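Local coordinates for protein probable M18 family aminopeptidase 1 (Thermotoga maritima, PDB 2GLF) that is probably a zinc-dependent aminopeptidase of the M18 family, expected to remove N-terminal residues from peptides at a two-metal site that holds manganese in this crystal, at residues G85-P96 / K268-E279; L317-D326 / T402-S412. One frame throughout, in Å; residues are numbered along the deposited sequence.

How the contacts relate
Contact 1 and contact 2 follow one another along the chain, their centres about 10 Å apart, and both reach the same mixed sheet: contact 1 through two neighbouring strands, contact 2 through strand 321-329, against which segment 402-412 packs. Strand 87-92 of contact 1 neighbours strand 321-329, with probable hydrogen bonds from Ile323 N to Leu88 O (2.8 Å) and from Gly325 N to Val90 O (2.6 Å). The Phe275 and Phe407 rings also meet, on the face of the sheet that helix 404-408 covers. The active site gathers at the C-terminal ends of the strands: contact 1 supplies His92 and contact 2 Asp326 to one manganese ion, while Glu279 of contact 1 binds the second. The ions are 3.3 Å apart and Asp249 bridges them.

Contact 1 of 2, residues G85-P96 / K268-E279; sequences GLNLVVAHIDSP and KSIGVIFFDKEE. With MN (manganese (II) ion), chain E; MN (manganese (II) ion), chain F.
Asp94 reaches across from the end of strand 87-92 to the turn that follows strand 270-275. Its CB lies 3.7 Å from Asp276 OD2. From there CG is set between the backbone N and the carbonyl carbon (chi1 62°), which lays the carboxylate against the backbone of 277-279, with CG 3.2 Å from Lys277 N. At the tip, OD1 accepts from Glu279 N at 2.9 Å, on its syn lone pair and with an N-H...O angle of 151°; Tyr119 OH also bonds to this oxygen. OD2 faces back to its own segment and takes a weak, bent bond from His92 ND1 (2.9 Å). Asp94 thus probably helps to position ligands of both ions: His92 NE2 binds one manganese ion at 2.4 Å, and Glu279 OE2 the other at 2.0 Å. With an alanine here, Glu279 N would probably lose its side-chain acceptor and the His92 ring one of the bonds that fix its rotation. The His-x-Asp sequence is characteristic of this metallo-exopeptidase clan. Behind the site the two strands pair in parallel, and the ladder ends in a bond from Ile93 N to Phe275 O. Val89 and Val272 lie side by side on one face, CG1 to CG2; on the other, Leu88 CD1 meets Ile273 CD1 at 3.9 Å. Helices 248-263 and 433-449 pack on the face of Val89 and Ile270, helix 33-45 touches Ile93 and Phe274, and strands 73-77 and 321-329 flank the pair in the sheet.

Contact 2 of 2, residues L317-D326 / T402-S412; sequences LENTSVISGD and TIAKFFAERGS. With MN (manganese (II) ion), chain E.
Asp326 and Thr402 pass each other in opposite directions beside the metal, Thr402 CG2 coming 3.7 Å from Asp326 OD1. Both carboxylate oxygens of Asp326 grip the manganese ion, OD2 at 2.4 Å, and His92 and Asp249 complete the protein ligands of that ion. One shell out, Thr402 OG1 accepts a weak capping bond from Ala404 N (3.5 Å), in the turn that leads into the short helix. The same hydroxyl is hydrogen-bonded to Asp416, which also holds Ser324 OG, and one carboxylate therefore ties the strand to the loop before the helix. Ser324 OG stands anti to the backbone N (chi1 180°), alongside Ala404, where the CB atoms of Ser324 and Ala404 are 3.6 Å apart. Farther from the metal, one branch of Val322 packs on Phe407, CG1 to CB at 4.2 Å, while the other, CG2, touches the Ser412 hydroxyl. At the far end Ser412 CB touches the carbonyl oxygens of both Leu317 and Thr320, and the Leu317 side chain lies against Arg410 O, with CB and CD1 as the touching atoms. A water lies within hydrogen-bonding distance of Gly411 O (2.9 Å) and Glu318 OE1; Arg69 of a neighbouring subunit also bonds to Gly411 O. Strand 321-329 runs parallel between strands 87-92 and 414-421; helix 404-408 leans on this part of the sheet, Phe407 touching Val90, and helix 292-303 packs against Leu317 and Arg410.

Contact 1 of 2, residues G85-P96 / K268-E279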
loop_
_atom_site.group_PDB
_atom_site.type_symbol
_atom_site.label_atom_id
_atom_site.label_comp_id
_atom_site.label_asym_id
_atom_site.label_seq_id
_atom_site.Cartn_x
_atom_site.Cartn_y
_atom_site.Cartn_z
ATOM N N GLY A 85 20.847 38.064 -46.243
ATOM C CA GLY A 85 20.162 37.589 -45.053
ATOM C C GLY A 85 19.479 38.731 -44.330
ATOM O O GLY A 85 19.587 39.887 -44.741
ATOM N N LEU A 86 18.762 38.421 -43.259
ATOM C CA LEU A 86 18.098 39.466 -42.495
ATOM C C LEU A 86 18.103 39.154 -41.012
ATOM O O LEU A 86 18.406 38.033 -40.606
ATOM C CB LEU A 86 16.660 39.697 -42.996
ATOM C CG LEU A 86 15.643 38.580 -43.252
ATOM C CD1 LEU A 86 14.366 39.206 -43.817
ATOM C CD2 LEU A 86 16.195 37.559 -44.241
ATOM N N ASN A 87 17.809 40.167 -40.205
ATOM C CA ASN A 87 17.758 40.010 -38.761
ATOM C C ASN A 87 16.300 39.924 -38.338
ATOM O O ASN A 87 15.598 40.931 -38.261
ATOM C CB ASN A 87 18.436 41.193 -38.071
ATOM C CG ASN A 87 19.945 41.052 -38.024
ATOM O OD1 ASN A 87 20.516 40.121 -38.608
ATOM N ND2 ASN A 87 20.603 41.974 -37.324
ATOM N N LEU A 88 15.846 38.703 -38.081
ATOM C CA LEU A 88 14.471 38.476 -37.676
ATOM C C LEU A 88 14.351 38.116 -36.210
ATOM O O LEU A 88 15.168 37.377 -35.667
ATOM C CB LEU A 88 13.864 37.327 -38.470
ATOM C CG LEU A 88 13.744 37.435 -39.977
ATOM C CD1 LEU A 88 13.175 36.118 -40.495
ATOM C CD2 LEU A 88 12.854 38.610 -40.350
ATOM N N VAL A 89 13.325 38.651 -35.576
ATOM C CA VAL A 89 13.038 38.323 -34.195
ATOM C C VAL A 89 11.626 37.749 -34.346
ATOM O O VAL A 89 10.765 38.364 -34.986
ATOM C CB VAL A 89 13.061 39.583 -33.303
ATOM C CG1 VAL A 89 12.178 40.647 -33.899
ATOM C CG2 VAL A 89 12.610 39.243 -31.899
ATOM N N VAL A 90 11.395 36.552 -33.814
ATOM C CA VAL A 90 10.085 35.921 -33.944
ATOM C C VAL A 90 9.433 35.605 -32.615
ATOM O O VAL A 90 10.116 35.304 -31.633
ATOM C CB VAL A 90 10.180 34.617 -34.750
ATOM C CG1 VAL A 90 10.723 34.911 -36.126
ATOM C CG2 VAL A 90 11.075 33.620 -34.028
ATOM N N ALA A 91 8.106 35.669 -32.596
ATOM C CA ALA A 91 7.335 35.380 -31.393
ATOM C C ALA A 91 5.975 34.783 -31.748
ATOM O O ALA A 91 5.624 34.669 -32.923
ATOM C CB ALA A 91 7.152 36.647 -30.579
ATOM N N HIS A 92 5.219 34.384 -30.731
ATOM C CA HIS A 92 3.894 33.822 -30.952
ATOM C C HIS A 92 2.848 34.686 -30.258
ATOM O O HIS A 92 3.105 35.274 -29.208
ATOM C CB HIS A 92 3.828 32.359 -30.476
ATOM C CG HIS A 92 3.895 32.175 -28.989
ATOM N ND1 HIS A 92 2.767 32.141 -28.192
ATOM C CD2 HIS A 92 4.943 31.927 -28.166
ATOM C CE1 HIS A 92 3.119 31.875 -26.946
ATOM N NE2 HIS A 92 4.434 31.740 -26.903
ATOM N N ILE A 93 1.672 34.785 -30.864
ATOM C CA ILE A 93 0.627 35.610 -30.303
ATOM C C ILE A 93 -0.563 34.827 -29.771
ATOM O O ILE A 93 -1.584 35.414 -29.414
ATOM C CB ILE A 93 0.152 36.669 -31.327
ATOM C CG1 ILE A 93 -0.230 36.002 -32.646
ATOM C CG2 ILE A 93 1.253 37.686 -31.564
ATOM C CD1 ILE A 93 -0.720 36.976 -33.687
ATOM N N ASP A 94 -0.443 33.506 -29.709
ATOM C CA ASP A 94 -1.526 32.704 -29.153
ATOM C C ASP A 94 -1.188 32.492 -27.673
ATOM O O ASP A 94 -0.012 32.461 -27.303
ATOM C CB ASP A 94 -1.638 31.355 -29.864
ATOM C CG ASP A 94 -0.397 30.507 -29.706
ATOM O OD1 ASP A 94 -0.538 29.307 -29.383
ATOM O OD2 ASP A 94 0.721 31.038 -29.907
ATOM N N SER A 95 -2.207 32.362 -26.828
ATOM C CA SER A 95 -1.990 32.161 -25.396
ATOM C C SER A 95 -2.961 31.150 -24.813
ATOM O O SER A 95 -4.077 31.000 -25.307
ATOM C CB SER A 95 -2.161 33.476 -24.639
ATOM O OG SER A 95 -1.096 34.361 -24.902
ATOM N N PRO A 96 -2.547 30.430 -23.755
ATOM C CA PRO A 96 -3.480 29.460 -23.180
ATOM C C PRO A 96 -4.837 30.137 -22.951
ATOM O O PRO A 96 -4.911 31.305 -22.550
ATOM C CB PRO A 96 -2.773 29.046 -21.894
ATOM C CG PRO A 96 -1.329 29.024 -22.328
ATOM C CD PRO A 96 -1.215 30.319 -23.125
ATOM N N LYS A 268 20.986 46.070 -42.436
ATOM C CA LYS A 268 20.709 44.832 -43.151
ATOM C C LYS A 268 19.191 44.645 -43.035
ATOM O O LYS A 268 18.595 45.066 -42.048
ATOM C CB LYS A 268 21.465 43.709 -42.437
ATOM C CG LYS A 268 21.186 42.294 -42.884
ATOM C CD LYS A 268 21.939 41.324 -41.975
ATOM C CE LYS A 268 21.790 39.886 -42.430
ATOM N NZ LYS A 268 22.504 38.924 -41.541
ATOM N N SER A 269 18.553 44.047 -44.030
ATOM C CA SER A 269 17.110 43.848 -43.945
ATOM C C SER A 269 16.744 43.261 -42.585
ATOM O O SER A 269 17.475 42.431 -42.044
ATOM C CB SER A 269 16.622 42.887 -45.037
ATOM O OG SER A 269 16.640 43.481 -46.324
ATOM N N ILE A 270 15.617 43.691 -42.029
ATOM C CA ILE A 270 15.166 43.171 -40.745
ATOM C C ILE A 270 13.685 42.824 -40.828
ATOM O O ILE A 270 13.023 43.135 -41.814
ATOM C CB ILE A 270 15.354 44.191 -39.615
ATOM C CG1 ILE A 270 14.471 45.416 -39.867
ATOM C CG2 ILE A 270 16.815 44.567 -39.502
ATOM C CD1 ILE A 270 14.375 46.377 -38.694
ATOM N N GLY A 271 13.165 42.185 -39.790
ATOM C CA GLY A 271 11.762 41.825 -39.800
ATOM C C GLY A 271 11.316 41.080 -38.560
ATOM O O GLY A 271 12.145 40.612 -37.772
ATOM N N VAL A 272 10.001 40.976 -38.389
ATOM C CA VAL A 272 9.413 40.282 -37.251
ATOM C C VAL A 272 8.245 39.414 -37.714
ATOM O O VAL A 272 7.395 39.866 -38.473
ATOM C CB VAL A 272 8.876 41.269 -36.191
ATOM C CG1 VAL A 272 8.341 40.495 -35.015
ATOM C CG2 VAL A 272 9.975 42.216 -35.730
ATOM N N ILE A 273 8.205 38.168 -37.262
ATOM C CA ILE A 273 7.115 37.273 -37.632
ATOM C C ILE A 273 6.346 36.854 -36.378
ATOM O O ILE A 273 6.935 36.522 -35.350
ATOM C CB ILE A 273 7.646 36.044 -38.352
ATOM C CG1 ILE A 273 8.496 36.495 -39.532
ATOM C CG2 ILE A 273 6.499 35.194 -38.868
ATOM C CD1 ILE A 273 9.320 35.385 -40.117
ATOM N N PHE A 274 5.023 36.883 -36.474
ATOM C CA PHE A 274 4.161 36.544 -35.355
ATOM C C PHE A 274 3.345 35.298 -35.653
ATOM O O PHE A 274 2.488 35.315 -36.538
ATOM C CB PHE A 274 3.236 37.721 -35.079
ATOM C CG PHE A 274 3.958 38.979 -34.689
ATOM C CD1 PHE A 274 3.602 40.195 -35.240
ATOM C CD2 PHE A 274 4.963 38.953 -33.733
ATOM C CE1 PHE A 274 4.236 41.371 -34.839
ATOM C CE2 PHE A 274 5.596 40.122 -33.331
ATOM C CZ PHE A 274 5.232 41.332 -33.885
ATOM N N PHE A 275 3.597 34.220 -34.914
ATOM C CA PHE A 275 2.872 32.974 -35.145
ATOM C C PHE A 275 1.764 32.672 -34.157
ATOM O O PHE A 275 1.690 33.250 -33.078
ATOM C CB PHE A 275 3.837 31.792 -35.174
ATOM C CG PHE A 275 4.865 31.878 -36.262
ATOM C CD1 PHE A 275 6.108 32.456 -36.018
ATOM C CD2 PHE A 275 4.595 31.376 -37.533
ATOM C CE1 PHE A 275 7.068 32.529 -37.025
ATOM C CE2 PHE A 275 5.549 31.444 -38.550
ATOM C CZ PHE A 275 6.789 32.019 -38.297
ATOM N N ASP A 276 0.910 31.742 -34.558
ATOM C CA ASP A 276 -0.232 31.283 -33.773
ATOM C C ASP A 276 0.001 29.774 -33.589
ATOM O O ASP A 276 0.837 29.194 -34.279
ATOM C CB ASP A 276 -1.516 31.614 -34.576
ATOM C CG ASP A 276 -2.712 30.709 -34.258
ATOM O OD1 ASP A 276 -3.201 30.045 -35.204
ATOM O OD2 ASP A 276 -3.193 30.671 -33.099
ATOM N N LYS A 277 -0.685 29.149 -32.638
ATOM C CA LYS A 277 -0.537 27.709 -32.419
ATOM C C LYS A 277 0.743 27.223 -31.728
ATOM O O LYS A 277 0.954 26.021 -31.623
ATOM C CB LYS A 277 -0.685 26.954 -33.751
ATOM C CG LYS A 277 -2.100 26.506 -34.100
ATOM C CD LYS A 277 -3.081 27.659 -34.045
ATOM C CE LYS A 277 -4.460 27.282 -34.572
ATOM N NZ LYS A 277 -5.161 26.300 -33.705
ATOM N N GLU A 278 1.600 28.121 -31.255
ATOM C CA GLU A 278 2.822 27.661 -30.594
ATOM C C GLU A 278 2.487 26.909 -29.309
ATOM O O GLU A 278 3.091 25.876 -29.019
ATOM C CB GLU A 278 3.745 28.833 -30.260
ATOM C CG GLU A 278 3.885 29.103 -28.767
ATOM C CD GLU A 278 4.877 28.198 -28.073
ATOM O OE1 GLU A 278 4.951 28.249 -26.822
ATOM O OE2 GLU A 278 5.588 27.447 -28.771
ATOM N N GLU A 279 1.532 27.443 -28.545
ATOM C CA GLU A 279 1.113 26.841 -27.284
ATOM C C GLU A 279 0.581 25.414 -27.411
ATOM O O GLU A 279 0.245 24.798 -26.404
ATOM C CB GLU A 279 0.047 27.707 -26.600
ATOM C CG GLU A 279 0.525 29.051 -26.046
ATOM C CD GLU A 279 1.535 28.927 -24.916
ATOM O OE1 GLU A 279 1.785 27.809 -24.436
ATOM O OE2 GLU A 279 2.083 29.959 -24.499
HETATM MN MN MN E . 5.789 31.195 -24.946
HETATM MN MN MN F . 3.578 29.346 -23.251
HETATM O O HOH W 1 6.989 31.175 -22.914
#

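Contact 2 of 2, residues L317-D326 / T402-S412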
loop_
_atom_site.group_PDB
_atom_site.type_symbol
_atom_site.label_atom_id
_atom_site.label_comp_id
_atom_site.label_asym_id
_atom_site.label_seq_id
_atom_site.Cartn_x
_atom_site.Cartn_y
_atom_site.Cartn_z
ATOM N N LEU A 317 18.527 31.997 -46.080
ATOM C CA LEU A 317 18.440 31.354 -44.769
ATOM C C LEU A 317 19.820 31.064 -44.184
ATOM O O LEU A 317 19.989 31.074 -42.968
ATOM C CB LEU A 317 17.645 30.051 -44.865
ATOM C CG LEU A 317 16.175 30.187 -45.262
ATOM C CD1 LEU A 317 15.658 28.842 -45.780
ATOM C CD2 LEU A 317 15.362 30.685 -44.073
ATOM N N GLU A 318 20.795 30.799 -45.055
ATOM C CA GLU A 318 22.176 30.520 -44.649
ATOM C C GLU A 318 22.676 31.673 -43.772
ATOM O O GLU A 318 23.330 31.470 -42.748
ATOM C CB GLU A 318 23.055 30.396 -45.891
ATOM C CG GLU A 318 23.937 29.172 -45.904
ATOM C CD GLU A 318 24.873 29.126 -44.727
ATOM O OE1 GLU A 318 24.381 29.038 -43.581
ATOM O OE2 GLU A 318 26.102 29.183 -44.950
ATOM N N ASN A 319 22.384 32.889 -44.214
ATOM C CA ASN A 319 22.726 34.082 -43.461
ATOM C C ASN A 319 21.411 34.304 -42.728
ATOM O O ASN A 319 20.538 33.436 -42.777
ATOM C CB ASN A 319 23.027 35.244 -44.405
ATOM C CG ASN A 319 24.089 34.894 -45.438
ATOM O OD1 ASN A 319 25.184 34.444 -45.094
ATOM N ND2 ASN A 319 23.767 35.099 -46.708
ATOM N N THR A 320 21.242 35.438 -42.066
ATOM C CA THR A 320 19.998 35.687 -41.329
ATOM C C THR A 320 20.090 35.162 -39.906
ATOM O O THR A 320 20.096 33.960 -39.663
ATOM C CB THR A 320 18.750 35.012 -41.986
ATOM O OG1 THR A 320 18.503 35.591 -43.273
ATOM C CG2 THR A 320 17.518 35.187 -41.098
ATOM N N SER A 321 20.163 36.088 -38.966
ATOM C CA SER A 321 20.236 35.737 -37.567
ATOM C C SER A 321 18.811 35.784 -37.048
ATOM O O SER A 321 18.081 36.744 -37.304
ATOM C CB SER A 321 21.105 36.751 -36.834
ATOM O OG SER A 321 22.333 36.925 -37.519
ATOM N N VAL A 322 18.402 34.736 -36.343
ATOM C CA VAL A 322 17.052 34.688 -35.798
ATOM C C VAL A 322 17.077 34.742 -34.278
ATOM O O VAL A 322 17.811 34.006 -33.623
ATOM C CB VAL A 322 16.298 33.403 -36.246
ATOM C CG1 VAL A 322 14.928 33.346 -35.596
ATOM C CG2 VAL A 322 16.151 33.380 -37.757
ATOM N N ILE A 323 16.289 35.654 -33.730
ATOM C CA ILE A 323 16.170 35.800 -32.291
ATOM C C ILE A 323 14.790 35.252 -31.962
ATOM O O ILE A 323 13.775 35.786 -32.417
ATOM C CB ILE A 323 16.206 37.273 -31.844
ATOM C CG1 ILE A 323 17.498 37.941 -32.318
ATOM C CG2 ILE A 323 16.061 37.352 -30.318
ATOM C CD1 ILE A 323 18.726 37.394 -31.683
ATOM N N SER A 324 14.762 34.163 -31.203
ATOM C CA SER A 324 13.516 33.539 -30.784
ATOM C C SER A 324 13.007 34.332 -29.578
ATOM O O SER A 324 13.500 34.163 -28.463
ATOM C CB SER A 324 13.781 32.086 -30.389
ATOM O OG SER A 324 12.593 31.444 -29.971
ATOM N N GLY A 325 12.030 35.203 -29.804
ATOM C CA GLY A 325 11.508 36.011 -28.717
ATOM C C GLY A 325 10.407 35.372 -27.887
ATOM O O GLY A 325 9.234 35.418 -28.262
ATOM N N ASP A 326 10.784 34.773 -26.759
ATOM C CA ASP A 326 9.824 34.141 -25.862
ATOM C C ASP A 326 10.283 34.350 -24.418
ATOM O O ASP A 326 11.455 34.612 -24.162
ATOM C CB ASP A 326 9.688 32.651 -26.183
ATOM C CG ASP A 326 8.339 32.083 -25.765
ATOM O OD1 ASP A 326 8.015 30.951 -26.172
ATOM O OD2 ASP A 326 7.598 32.765 -25.032
ATOM N N THR A 402 10.768 25.888 -27.458
ATOM C CA THR A 402 10.189 27.068 -28.090
ATOM C C THR A 402 10.212 26.863 -29.597
ATOM O O THR A 402 10.632 25.808 -30.075
ATOM C CB THR A 402 10.979 28.340 -27.762
ATOM O OG1 THR A 402 12.333 28.172 -28.187
ATOM C CG2 THR A 402 10.950 28.621 -26.269
ATOM N N ILE A 403 9.778 27.874 -30.345
ATOM C CA ILE A 403 9.742 27.762 -31.796
ATOM C C ILE A 403 11.110 27.931 -32.458
ATOM O O ILE A 403 11.252 27.738 -33.666
ATOM C CB ILE A 403 8.751 28.773 -32.409
ATOM C CG1 ILE A 403 9.291 30.197 -32.301
ATOM C CG2 ILE A 403 7.420 28.669 -31.696
ATOM C CD1 ILE A 403 8.448 31.215 -33.056
ATOM N N ALA A 404 12.114 28.274 -31.659
ATOM C CA ALA A 404 13.459 28.462 -32.179
ATOM C C ALA A 404 13.890 27.280 -33.041
ATOM O O ALA A 404 14.384 27.464 -34.153
ATOM C CB ALA A 404 14.443 28.656 -31.031
ATOM N N LYS A 405 13.697 26.068 -32.532
ATOM C CA LYS A 405 14.089 24.867 -33.267
ATOM C C LYS A 405 13.662 24.862 -34.747
ATOM O O LYS A 405 14.451 24.507 -35.629
ATOM C CB LYS A 405 13.522 23.621 -32.577
ATOM C CG LYS A 405 12.009 23.512 -32.651
ATOM C CD LYS A 405 11.516 22.145 -32.200
ATOM C CE LYS A 405 11.722 21.924 -30.710
ATOM N NZ LYS A 405 11.124 20.629 -30.285
ATOM N N PHE A 406 12.418 25.256 -35.011
ATOM C CA PHE A 406 11.880 25.269 -36.366
ATOM C C PHE A 406 12.651 26.142 -37.339
ATOM O O PHE A 406 12.781 25.807 -38.520
ATOM C CB PHE A 406 10.419 25.707 -36.345
ATOM C CG PHE A 406 9.559 24.866 -35.456
ATOM C CD1 PHE A 406 9.583 23.475 -35.562
ATOM C CD2 PHE A 406 8.738 25.458 -34.495
ATOM C CE1 PHE A 406 8.807 22.681 -34.723
ATOM C CE2 PHE A 406 7.954 24.671 -33.647
ATOM C CZ PHE A 406 7.990 23.276 -33.762
ATOM N N PHE A 407 13.161 27.265 -36.853
ATOM C CA PHE A 407 13.910 28.159 -37.717
ATOM C C PHE A 407 15.334 27.662 -37.920
ATOM O O PHE A 407 15.889 27.781 -39.015
ATOM C CB PHE A 407 13.882 29.577 -37.150
ATOM C CG PHE A 407 12.513 30.177 -37.152
ATOM C CD1 PHE A 407 11.581 29.808 -36.190
ATOM C CD2 PHE A 407 12.122 31.039 -38.171
ATOM C CE1 PHE A 407 10.281 30.282 -36.243
ATOM C CE2 PHE A 407 10.815 31.523 -38.237
ATOM C CZ PHE A 407 9.894 31.141 -37.271
ATOM N N ALA A 408 15.918 27.094 -36.868
ATOM C CA ALA A 408 17.268 26.554 -36.961
ATOM C C ALA A 408 17.174 25.355 -37.898
ATOM O O ALA A 408 18.159 24.936 -38.506
ATOM C CB ALA A 408 17.750 26.118 -35.588
ATOM N N GLU A 409 15.959 24.821 -37.999
ATOM C CA GLU A 409 15.648 23.672 -38.841
ATOM C C GLU A 409 15.738 24.108 -40.297
ATOM O O GLU A 409 15.971 23.290 -41.188
ATOM C CB GLU A 409 14.224 23.187 -38.542
ATOM C CG GLU A 409 14.069 21.684 -38.388
ATOM C CD GLU A 409 12.649 21.278 -38.005
ATOM O OE1 GLU A 409 11.739 21.396 -38.854
ATOM O OE2 GLU A 409 12.442 20.845 -36.848
ATOM N N ARG A 410 15.556 25.406 -40.529
ATOM C CA ARG A 410 15.609 25.952 -41.879
ATOM C C ARG A 410 16.982 26.460 -42.307
ATOM O O ARG A 410 17.096 27.188 -43.294
ATOM C CB ARG A 410 14.584 27.069 -42.044
ATOM C CG ARG A 410 13.162 26.624 -41.788
ATOM C CD ARG A 410 12.188 27.638 -42.339
ATOM N NE ARG A 410 10.993 27.742 -41.511
ATOM C CZ ARG A 410 10.147 26.746 -41.282
ATOM N NH1 ARG A 410 10.359 25.555 -41.825
ATOM N NH2 ARG A 410 9.101 26.945 -40.499
ATOM N N GLY A 411 18.016 26.097 -41.556
ATOM C CA GLY A 411 19.357 26.497 -41.930
ATOM C C GLY A 411 19.986 27.721 -41.303
ATOM O O GLY A 411 21.170 27.973 -41.536
ATOM N N SER A 412 19.236 28.486 -40.517
ATOM C CA SER A 412 19.806 29.680 -39.891
ATOM C C SER A 412 20.020 29.520 -38.393
ATOM O O SER A 412 19.369 28.700 -37.753
ATOM C CB SER A 412 18.920 30.898 -40.164
ATOM O OG SER A 412 17.575 30.638 -39.824
HETATM MN MN MN E . 5.789 31.195 -24.946
HETATM O O HOH W 2 23.017 26.174 -42.937
HETATM O O HOH W 1 6.989 31.175 -22.914
#